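Local coordinates for protein farnesyl pyrophosphate synthase (Pseudomonas aeruginosa, PDB 3ZOU) that probably catalyses the condensation of geranyl diphosphate with isopentenyl diphosphate to give farnesyl diphosphate, a fifteen-carbon isoprenoid precursor, at residues A72-S80 with L145-V155; I186-A194 with L205-G216. All blocks are in the same frame, centred on the assembly; numbering follows the deposited sequence.

Contact 1 of 2, residues A72-S80 with L145-V155. With GPP (geranyl diphosphate), chain E.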
loop_
_atom_site.group_PDB
_atom_site.type_symbol
_atom_site.label_atom_id
_atom_site.label_comp_id
_atom_site.label_asym_id
_atom_site.label_seq_id
_atom_site.Cartn_x
_atom_site.Cartn_y
_atom_site.Cartn_z
ATOM N N ALA A 72 -7.826 8.119 4.338
ATOM C CA ALA A 72 -7.054 7.301 3.359
ATOM C C ALA A 72 -6.295 8.178 2.418
ATOM O O ALA A 72 -5.102 7.950 2.159
ATOM C CB ALA A 72 -7.939 6.344 2.630
ATOM N N VAL A 73 -6.934 9.210 1.850
ATOM C CA VAL A 73 -6.185 10.024 0.889
ATOM C C VAL A 73 -5.086 10.810 1.559
ATOM O O VAL A 73 -4.036 11.011 0.965
ATOM C CB VAL A 73 -7.087 10.919 -0.003
ATOM C CG1 VAL A 73 -7.998 9.995 -0.811
ATOM C CG2 VAL A 73 -7.918 11.910 0.831
ATOM N N GLU A 74 -5.276 11.226 2.816
ATOM C CA GLU A 74 -4.250 11.938 3.515
ATOM C C GLU A 74 -3.071 11.024 3.851
ATOM O O GLU A 74 -1.944 11.430 3.798
ATOM C CB GLU A 74 -4.774 12.674 4.767
ATOM C CG GLU A 74 -3.750 13.656 5.293
ATOM C CD GLU A 74 -3.385 14.860 4.387
ATOM O OE1 GLU A 74 -4.149 15.127 3.435
ATOM O OE2 GLU A 74 -2.376 15.492 4.702
ATOM N N LEU A 75 -3.401 9.778 4.176
ATOM C CA LEU A 75 -2.351 8.806 4.481
ATOM C C LEU A 75 -1.494 8.564 3.259
ATOM O O LEU A 75 -0.260 8.446 3.389
ATOM C CB LEU A 75 -2.951 7.524 4.997
ATOM C CG LEU A 75 -3.480 7.662 6.453
ATOM C CD1 LEU A 75 -4.398 6.504 6.738
ATOM C CD2 LEU A 75 -2.384 7.769 7.494
ATOM N N ILE A 76 -2.135 8.396 2.092
ATOM C CA ILE A 76 -1.351 8.191 0.881
ATOM C C ILE A 76 -0.447 9.445 0.663
ATOM O O ILE A 76 0.736 9.357 0.276
ATOM C CB ILE A 76 -2.223 7.890 -0.347
ATOM C CG1 ILE A 76 -2.958 6.535 -0.202
ATOM C CG2 ILE A 76 -1.413 7.946 -1.659
ATOM C CD1 ILE A 76 -2.040 5.341 -0.104
ATOM N N HIS A 77 -1.054 10.610 0.689
ATOM C CA HIS A 77 -0.346 11.840 0.513
ATOM C C HIS A 77 0.891 11.958 1.464
ATOM O O HIS A 77 2.006 12.173 1.021
ATOM C CB HIS A 77 -1.287 13.036 0.716
ATOM C CG HIS A 77 -0.635 14.353 0.511
ATOM N ND1 HIS A 77 0.057 14.708 -0.617
ATOM C CD2 HIS A 77 -0.520 15.398 1.359
ATOM C CE1 HIS A 77 0.523 15.929 -0.467
ATOM N NE2 HIS A 77 0.196 16.351 0.731
ATOM N N ALA A 78 0.665 11.688 2.728
ATOM C CA ALA A 78 1.722 11.774 3.754
ATOM C C ALA A 78 2.839 10.798 3.453
ATOM O O ALA A 78 3.987 11.147 3.525
ATOM C CB ALA A 78 1.136 11.490 5.115
ATOM N N TYR A 79 2.475 9.550 3.086
ATOM C CA TYR A 79 3.537 8.527 2.849
ATOM C C TYR A 79 4.359 9.017 1.637
ATOM O O TYR A 79 5.616 8.927 1.650
ATOM C CB TYR A 79 3.019 7.117 2.661
ATOM C CG TYR A 79 3.174 6.541 1.247
ATOM C CD1 TYR A 79 4.404 6.157 0.797
ATOM C CD2 TYR A 79 2.112 6.358 0.393
ATOM C CE1 TYR A 79 4.578 5.654 -0.490
ATOM C CE2 TYR A 79 2.272 5.880 -0.899
ATOM C CZ TYR A 79 3.492 5.512 -1.333
ATOM O OH TYR A 79 3.645 5.070 -2.607
ATOM N N SER A 80 3.701 9.588 0.624
ATOM C CA SER A 80 4.428 10.000 -0.597
ATOM C C SER A 80 5.408 11.099 -0.327
ATOM O O SER A 80 6.514 11.056 -0.864
ATOM C CB SER A 80 3.424 10.389 -1.686
ATOM O OG SER A 80 2.916 11.682 -1.466
ATOM N N LEU A 145 -8.517 4.106 -5.177
ATOM C CA LEU A 145 -7.357 4.614 -4.460
ATOM C C LEU A 145 -6.063 3.848 -4.869
ATOM O O LEU A 145 -5.020 4.437 -5.014
ATOM C CB LEU A 145 -7.540 4.538 -2.970
ATOM C CG LEU A 145 -6.413 5.296 -2.225
ATOM C CD1 LEU A 145 -6.270 6.738 -2.636
ATOM C CD2 LEU A 145 -6.621 5.249 -0.718
ATOM N N ALA A 146 -6.201 2.551 -5.003
ATOM C CA ALA A 146 -4.996 1.721 -5.354
ATOM C C ALA A 146 -4.517 2.084 -6.725
ATOM O O ALA A 146 -3.330 2.207 -6.932
ATOM C CB ALA A 146 -5.318 0.251 -5.295
ATOM N N ARG A 147 -5.435 2.310 -7.664
ATOM C CA ARG A 147 -5.027 2.718 -9.021
ATOM C C ARG A 147 -4.425 4.110 -9.033
ATOM O O ARG A 147 -3.375 4.372 -9.655
ATOM C CB ARG A 147 -6.182 2.699 -9.993
ATOM C CG ARG A 147 -6.802 1.394 -10.269
ATOM C CD ARG A 147 -7.970 1.600 -11.266
ATOM N NE ARG A 147 -8.613 0.341 -11.674
ATOM C CZ ARG A 147 -9.856 0.228 -12.164
ATOM N NH1 ARG A 147 -10.663 1.283 -12.293
ATOM N NH2 ARG A 147 -10.313 -0.970 -12.513
ATOM N N ALA A 148 -5.036 5.005 -8.268
ATOM C CA ALA A 148 -4.517 6.361 -8.221
ATOM C C ALA A 148 -3.200 6.490 -7.524
ATOM O O ALA A 148 -2.425 7.429 -7.810
ATOM C CB ALA A 148 -5.523 7.261 -7.511
ATOM N N ALA A 149 -2.970 5.663 -6.484
ATOM C CA ALA A 149 -1.756 5.778 -5.644
ATOM C C ALA A 149 -0.580 5.063 -6.322
ATOM O O ALA A 149 0.575 5.402 -5.973
ATOM C CB ALA A 149 -1.960 5.177 -4.310
ATOM N N GLY A 150 -0.870 4.121 -7.219
ATOM C CA GLY A 150 0.139 3.194 -7.700
ATOM C C GLY A 150 0.909 3.660 -8.913
ATOM O O GLY A 150 1.034 4.874 -9.216
ATOM N N SER A 151 1.561 2.687 -9.583
ATOM C CA SER A 151 2.437 2.992 -10.657
ATOM C C SER A 151 1.831 3.597 -11.911
ATOM O O SER A 151 2.561 4.137 -12.748
ATOM C CB SER A 151 3.283 1.745 -10.989
ATOM O OG SER A 151 4.134 1.421 -9.861
ATOM N N ALA A 152 0.511 3.489 -12.016
ATOM C CA ALA A 152 -0.232 4.119 -13.088
ATOM C C ALA A 152 -0.809 5.468 -12.692
ATOM O O ALA A 152 -1.447 6.125 -13.528
ATOM C CB ALA A 152 -1.351 3.214 -13.583
ATOM N N GLY A 153 -0.536 5.890 -11.487
ATOM C CA GLY A 153 -1.021 7.156 -10.902
ATOM C C GLY A 153 0.156 7.917 -10.261
ATOM O O GLY A 153 1.190 8.205 -10.912
ATOM N N MET A 154 0.052 8.157 -8.960
ATOM C CA MET A 154 0.962 8.948 -8.213
ATOM C C MET A 154 2.444 8.484 -8.319
ATOM O O MET A 154 3.316 9.283 -8.573
ATOM C CB MET A 154 0.517 9.008 -6.756
ATOM C CG MET A 154 1.358 9.839 -5.819
ATOM S SD MET A 154 0.880 9.716 -4.097
ATOM C CE MET A 154 1.598 8.109 -3.730
ATOM N N VAL A 155 2.669 7.204 -8.082
ATOM C CA VAL A 155 4.020 6.684 -8.136
ATOM C C VAL A 155 4.563 6.794 -9.539
ATOM O O VAL A 155 5.689 7.209 -9.739
ATOM C CB VAL A 155 4.060 5.225 -7.613
ATOM C CG1 VAL A 155 5.386 4.529 -8.016
ATOM C CG2 VAL A 155 3.896 5.190 -6.146
HETATM C C1 GPP E . 6.150 16.102 -4.020
HETATM O O1 GPP E . 6.558 16.784 -5.232
HETATM C C2 GPP E . 5.909 14.659 -4.316
HETATM C C3 GPP E . 4.702 14.182 -4.707
HETATM C C4 GPP E . 3.557 15.110 -4.687
HETATM C C5 GPP E . 4.460 12.763 -4.969
HETATM C C6 GPP E . 5.599 11.916 -4.363
HETATM C C7 GPP E . 5.393 10.539 -4.802
HETATM C C8 GPP E . 6.037 9.455 -4.395
HETATM C C9 GPP E . 7.141 9.348 -3.328
HETATM C C10 GPP E . 5.475 8.300 -5.161
HETATM P PA GPP E . 7.768 17.833 -5.171
HETATM O O1A GPP E . 9.067 17.084 -4.767
HETATM O O2A GPP E . 7.794 18.481 -6.541
HETATM O O3A GPP E . 7.159 18.878 -4.114
HETATM P PB GPP E . 7.713 19.305 -2.657
HETATM O O1B GPP E . 8.863 18.348 -2.371
HETATM O O2B GPP E . 8.186 20.740 -2.783
HETATM O O3B GPP E . 6.447 19.094 -1.828
HETATM O O HOH W 1 1.594 4.124 -3.773
#

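Contact 2 of 2, residues I186-A194 with L205-G216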
loop_
_atom_site.group_PDB
_atom_site.type_symbol
_atom_site.label_atom_id
_atom_site.label_comp_id
_atom_site.label_asym_id
_atom_site.label_seq_id
_atom_site.Cartn_x
_atom_site.Cartn_y
_atom_site.Cartn_z
ATOM N N ILE A 186 -5.641 13.743 -6.364
ATOM C CA ILE A 186 -6.692 14.782 -6.250
ATOM C C ILE A 186 -7.999 14.241 -6.786
ATOM O O ILE A 186 -9.085 14.358 -6.134
ATOM C CB ILE A 186 -6.221 16.080 -6.912
ATOM C CG1 ILE A 186 -5.165 16.716 -6.025
ATOM C CG2 ILE A 186 -7.396 17.012 -7.200
ATOM C CD1 ILE A 186 -4.354 17.741 -6.730
ATOM N N GLU A 187 -7.961 13.620 -7.936
ATOM C CA GLU A 187 -9.109 13.033 -8.586
ATOM C C GLU A 187 -9.716 11.949 -7.694
ATOM O O GLU A 187 -10.912 11.832 -7.497
ATOM C CB GLU A 187 -8.846 12.561 -10.036
ATOM C CG GLU A 187 -8.520 13.723 -10.941
ATOM C CD GLU A 187 -7.541 13.473 -12.065
ATOM O OE1 GLU A 187 -7.604 12.353 -12.593
ATOM O OE2 GLU A 187 -6.765 14.443 -12.402
ATOM N N ALA A 188 -8.869 11.130 -7.096
ATOM C CA ALA A 188 -9.348 10.068 -6.208
ATOM C C ALA A 188 -9.990 10.594 -4.951
ATOM O O ALA A 188 -10.901 9.987 -4.431
ATOM C CB ALA A 188 -8.130 9.149 -5.814
ATOM N N SER A 189 -9.494 11.725 -4.470
ATOM C CA SER A 189 -10.054 12.319 -3.248
ATOM C C SER A 189 -11.513 12.725 -3.526
ATOM O O SER A 189 -12.398 12.437 -2.755
ATOM C CB SER A 189 -9.250 13.552 -2.839
ATOM O OG SER A 189 -7.904 13.138 -2.494
ATOM N N VAL A 190 -11.703 13.412 -4.628
ATOM C CA VAL A 190 -13.066 13.764 -5.073
ATOM C C VAL A 190 -13.953 12.506 -5.329
ATOM O O VAL A 190 -15.109 12.423 -4.900
ATOM C CB VAL A 190 -13.001 14.689 -6.291
ATOM C CG1 VAL A 190 -14.348 14.813 -6.986
ATOM C CG2 VAL A 190 -12.413 16.030 -5.884
ATOM N N ARG A 191 -13.422 11.512 -6.035
ATOM C CA ARG A 191 -14.166 10.330 -6.377
ATOM C C ARG A 191 -14.561 9.583 -5.094
ATOM O O ARG A 191 -15.707 9.135 -4.967
ATOM C CB ARG A 191 -13.314 9.379 -7.312
ATOM C CG ARG A 191 -13.953 8.029 -7.579
ATOM C CD ARG A 191 -15.319 8.091 -8.206
ATOM N NE ARG A 191 -15.294 8.828 -9.446
ATOM C CZ ARG A 191 -15.263 8.301 -10.683
ATOM N NH1 ARG A 191 -15.386 7.006 -10.881
ATOM N NH2 ARG A 191 -15.194 9.112 -11.733
ATOM N N LEU A 192 -13.641 9.430 -4.137
ATOM C CA LEU A 192 -13.940 8.687 -2.924
ATOM C C LEU A 192 -14.997 9.408 -2.079
ATOM O O LEU A 192 -15.851 8.748 -1.512
ATOM C CB LEU A 192 -12.668 8.448 -2.131
ATOM C CG LEU A 192 -12.021 7.100 -2.384
ATOM C CD1 LEU A 192 -11.662 6.841 -3.821
ATOM C CD2 LEU A 192 -10.790 6.948 -1.492
ATOM N N GLY A 193 -14.872 10.729 -1.986
ATOM C CA GLY A 193 -15.912 11.480 -1.235
ATOM C C GLY A 193 -17.249 11.334 -1.919
ATOM O O GLY A 193 -18.268 11.138 -1.247
ATOM N N ALA A 194 -17.264 11.359 -3.248
ATOM C CA ALA A 194 -18.506 11.215 -4.011
ATOM C C ALA A 194 -19.095 9.837 -3.760
ATOM O O ALA A 194 -20.279 9.645 -3.564
ATOM C CB ALA A 194 -18.260 11.458 -5.481
ATOM N N LEU A 205 -20.332 11.654 -11.212
ATOM C CA LEU A 205 -18.915 11.283 -11.083
ATOM C C LEU A 205 -18.039 11.825 -12.181
ATOM O O LEU A 205 -16.951 12.271 -11.934
ATOM C CB LEU A 205 -18.763 9.767 -11.008
ATOM C CG LEU A 205 -19.336 9.113 -9.755
ATOM C CD1 LEU A 205 -19.124 7.591 -9.751
ATOM C CD2 LEU A 205 -18.722 9.662 -8.471
ATOM N N ALA A 206 -18.518 11.833 -13.412
ATOM C CA ALA A 206 -17.758 12.313 -14.508
ATOM C C ALA A 206 -17.532 13.826 -14.353
ATOM O O ALA A 206 -16.461 14.353 -14.672
ATOM C CB ALA A 206 -18.462 11.989 -15.825
ATOM N N ALA A 207 -18.607 14.540 -13.969
ATOM C CA ALA A 207 -18.481 15.960 -13.748
ATOM C C ALA A 207 -17.497 16.298 -12.678
ATOM O O ALA A 207 -16.706 17.204 -12.814
ATOM C CB ALA A 207 -19.854 16.542 -13.391
ATOM N N LEU A 208 -17.579 15.562 -11.599
ATOM C CA LEU A 208 -16.641 15.764 -10.494
ATOM C C LEU A 208 -15.236 15.425 -10.879
ATOM O O LEU A 208 -14.264 16.079 -10.450
ATOM C CB LEU A 208 -17.133 15.003 -9.232
ATOM C CG LEU A 208 -18.279 15.619 -8.441
ATOM C CD1 LEU A 208 -18.800 14.611 -7.455
ATOM C CD2 LEU A 208 -17.903 16.913 -7.714
ATOM N N GLU A 209 -15.067 14.421 -11.761
ATOM C CA GLU A 209 -13.737 14.157 -12.346
ATOM C C GLU A 209 -13.164 15.304 -13.203
ATOM O O GLU A 209 -12.006 15.675 -13.045
ATOM C CB GLU A 209 -13.755 12.828 -13.097
ATOM C CG GLU A 209 -12.420 12.539 -13.746
ATOM C CD GLU A 209 -12.466 11.220 -14.505
ATOM O OE1 GLU A 209 -12.394 10.148 -13.856
ATOM O OE2 GLU A 209 -12.635 11.265 -15.733
ATOM N N ARG A 210 -14.029 15.945 -14.005
ATOM C CA ARG A 210 -13.627 17.109 -14.757
ATOM C C ARG A 210 -13.184 18.248 -13.819
ATOM O O ARG A 210 -12.194 18.953 -14.102
ATOM C CB ARG A 210 -14.745 17.547 -15.707
ATOM C CG ARG A 210 -14.921 16.609 -16.850
ATOM C CD ARG A 210 -15.754 17.329 -17.948
ATOM N NE ARG A 210 -17.089 17.604 -17.543
ATOM C CZ ARG A 210 -18.073 16.698 -17.468
ATOM N NH1 ARG A 210 -17.896 15.407 -17.766
ATOM N NH2 ARG A 210 -19.268 17.072 -17.069
ATOM N N TYR A 211 -13.984 18.456 -12.784
ATOM C CA TYR A 211 -13.643 19.446 -11.766
ATOM C C TYR A 211 -12.247 19.199 -11.251
ATOM O O TYR A 211 -11.443 20.107 -11.093
ATOM C CB TYR A 211 -14.746 19.447 -10.672
ATOM C CG TYR A 211 -14.342 20.224 -9.422
ATOM C CD1 TYR A 211 -13.612 19.634 -8.421
ATOM C CD2 TYR A 211 -14.594 21.560 -9.322
ATOM C CE1 TYR A 211 -13.194 20.306 -7.311
ATOM C CE2 TYR A 211 -14.161 22.288 -8.205
ATOM C CZ TYR A 211 -13.476 21.665 -7.187
ATOM O OH TYR A 211 -13.016 22.367 -6.108
ATOM N N ALA A 212 -12.030 17.960 -10.813
ATOM C CA ALA A 212 -10.789 17.589 -10.136
ATOM C C ALA A 212 -9.573 17.722 -11.048
ATOM O O ALA A 212 -8.539 18.167 -10.642
ATOM C CB ALA A 212 -10.952 16.149 -9.635
ATOM N N GLU A 213 -9.732 17.336 -12.312
ATOM C CA GLU A 213 -8.689 17.535 -13.288
ATOM C C GLU A 213 -8.275 18.972 -13.430
ATOM O O GLU A 213 -7.110 19.321 -13.429
ATOM C CB GLU A 213 -9.138 16.988 -14.664
ATOM C CG GLU A 213 -9.329 15.491 -14.730
ATOM C CD GLU A 213 -10.060 14.957 -15.976
ATOM O OE1 GLU A 213 -10.812 15.697 -16.639
ATOM O OE2 GLU A 213 -9.921 13.745 -16.246
ATOM N N ALA A 214 -9.297 19.811 -13.514
ATOM C CA ALA A 214 -9.058 21.238 -13.662
ATOM C C ALA A 214 -8.404 21.880 -12.465
ATOM O O ALA A 214 -7.424 22.643 -12.598
ATOM C CB ALA A 214 -10.366 21.918 -14.077
ATOM N N ILE A 215 -8.891 21.634 -11.249
ATOM C CA ILE A 215 -8.252 22.237 -10.119
ATOM C C ILE A 215 -6.861 21.721 -9.850
ATOM O O ILE A 215 -6.021 22.447 -9.347
ATOM C CB ILE A 215 -9.068 22.201 -8.820
ATOM C CG1 ILE A 215 -9.398 20.770 -8.378
ATOM C CG2 ILE A 215 -10.358 22.937 -8.990
ATOM C CD1 ILE A 215 -9.624 20.646 -6.914
ATOM N N GLY A 216 -6.663 20.419 -10.150
ATOM C CA GLY A 216 -5.296 19.864 -9.962
ATOM C C GLY A 216 -4.258 20.590 -10.787
ATOM O O GLY A 216 -3.218 20.965 -10.302
HETATM O O HOH W 2 -6.243 16.767 -10.894
HETATM O O HOH W 3 -7.532 12.633 -15.400
HETATM O O HOH W 4 -15.292 11.662 -9.542
#

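Contact 1 of 2, residues A72-S80 with L145-V155
M154 runs out straight from its helix, with CG anti to the backbone N (chi1 -179°), and bends only at the thioether (chi3 77°). This carries CE across to helix 67-85, where I76, Y79 and S80 receive it. M154 CE lies 3.6 Å from S80 CB and 3.7 Å from I76 CG2. It also meets the Y79 ring obliquely, near CE2. The other branch of I76, CG1, meets both methyls of L145. L145 CD2 sits 3.8 Å from A72 CB, and CD1 turns to V73 CG1. The whole contact lies in the buried interior of the all-helical prenyl synthase fold. The axes of 72-80 and 145-149 run in roughly the same direction, 22° apart, and come no closer than 11.4 Å; side chains fill the gap. A149 CB adds a small apolar group against I76 CG2. No direct hydrogen bond crosses. Instead, one water accepts from Y79 OH and donates to A149 O, at the end of the helix. A turn from G150 to G153 then leads into helix 154-163. There V155 CG2 packs 3.5 Å from Y79 OH and 3.6 Å from C10 of geranyl diphosphate, whose C9 approaches S80 O.

Contact 2 of 2, residues I186-A194 with L205-G216
V190 and A212 meet at the centre of an antiparallel helix pair in the all-helical prenyl synthase fold. Helices 171-196 and 202-227 follow each other in the chain, and the axes of the segments approach to 8.7 Å, with 150° between their directions. The apolar side is tight. V190 CG1 rests 3.6 Å from L208 CB, while CG2 reaches A212 CB. The small A212 lets E187 approach closely, with E187 CG 3.7 Å from A212 CB. Further along, A194 CB fits against L205 CD2 at 3.5 Å and touches L208 CD1. I186 touches I215 more loosely, its CD1 4.0 Å from G216 CA. The polar side is looser and watery. R191 bends at chi2 and chi3, near 60° each, and this folds one guanidinium face over L205 CB. E209 OE1 forms only a long salt bridge to NH2, well out of the guanidinium plane, so no N-H points at it. The carboxylates of E187 and E213 come near each other, and a water donating to both probably eases their repulsion. A second water joins E187 OE2 to A212 O. A third lies in the guanidinium plane, accepting from R191 NE at 2.8 Å and donating to L205 O.

Contact 1 is buried throughout, and contact 2 only in part. The first joins helix 67-85 to helices 135-149 and 154-163 and reaches the geranyl diphosphate pocket. The second joins helices 171-196 and 202-227, with the side chain of I186 about 9 Å from that ligand. The two meet directly: V73 packs on S189, and A148 on A188. Helix 171-196 thus has one side toward contact 1 and another toward helix 202-227. The chemistry follows the setting. Contact 1 is aliphatic, thioether and aromatic packing with one bridging water. Contact 2 adds charged groups and three waters along its partly exposed side. The second subunit packs on both segments of contact 1 but touches neither of contact 2.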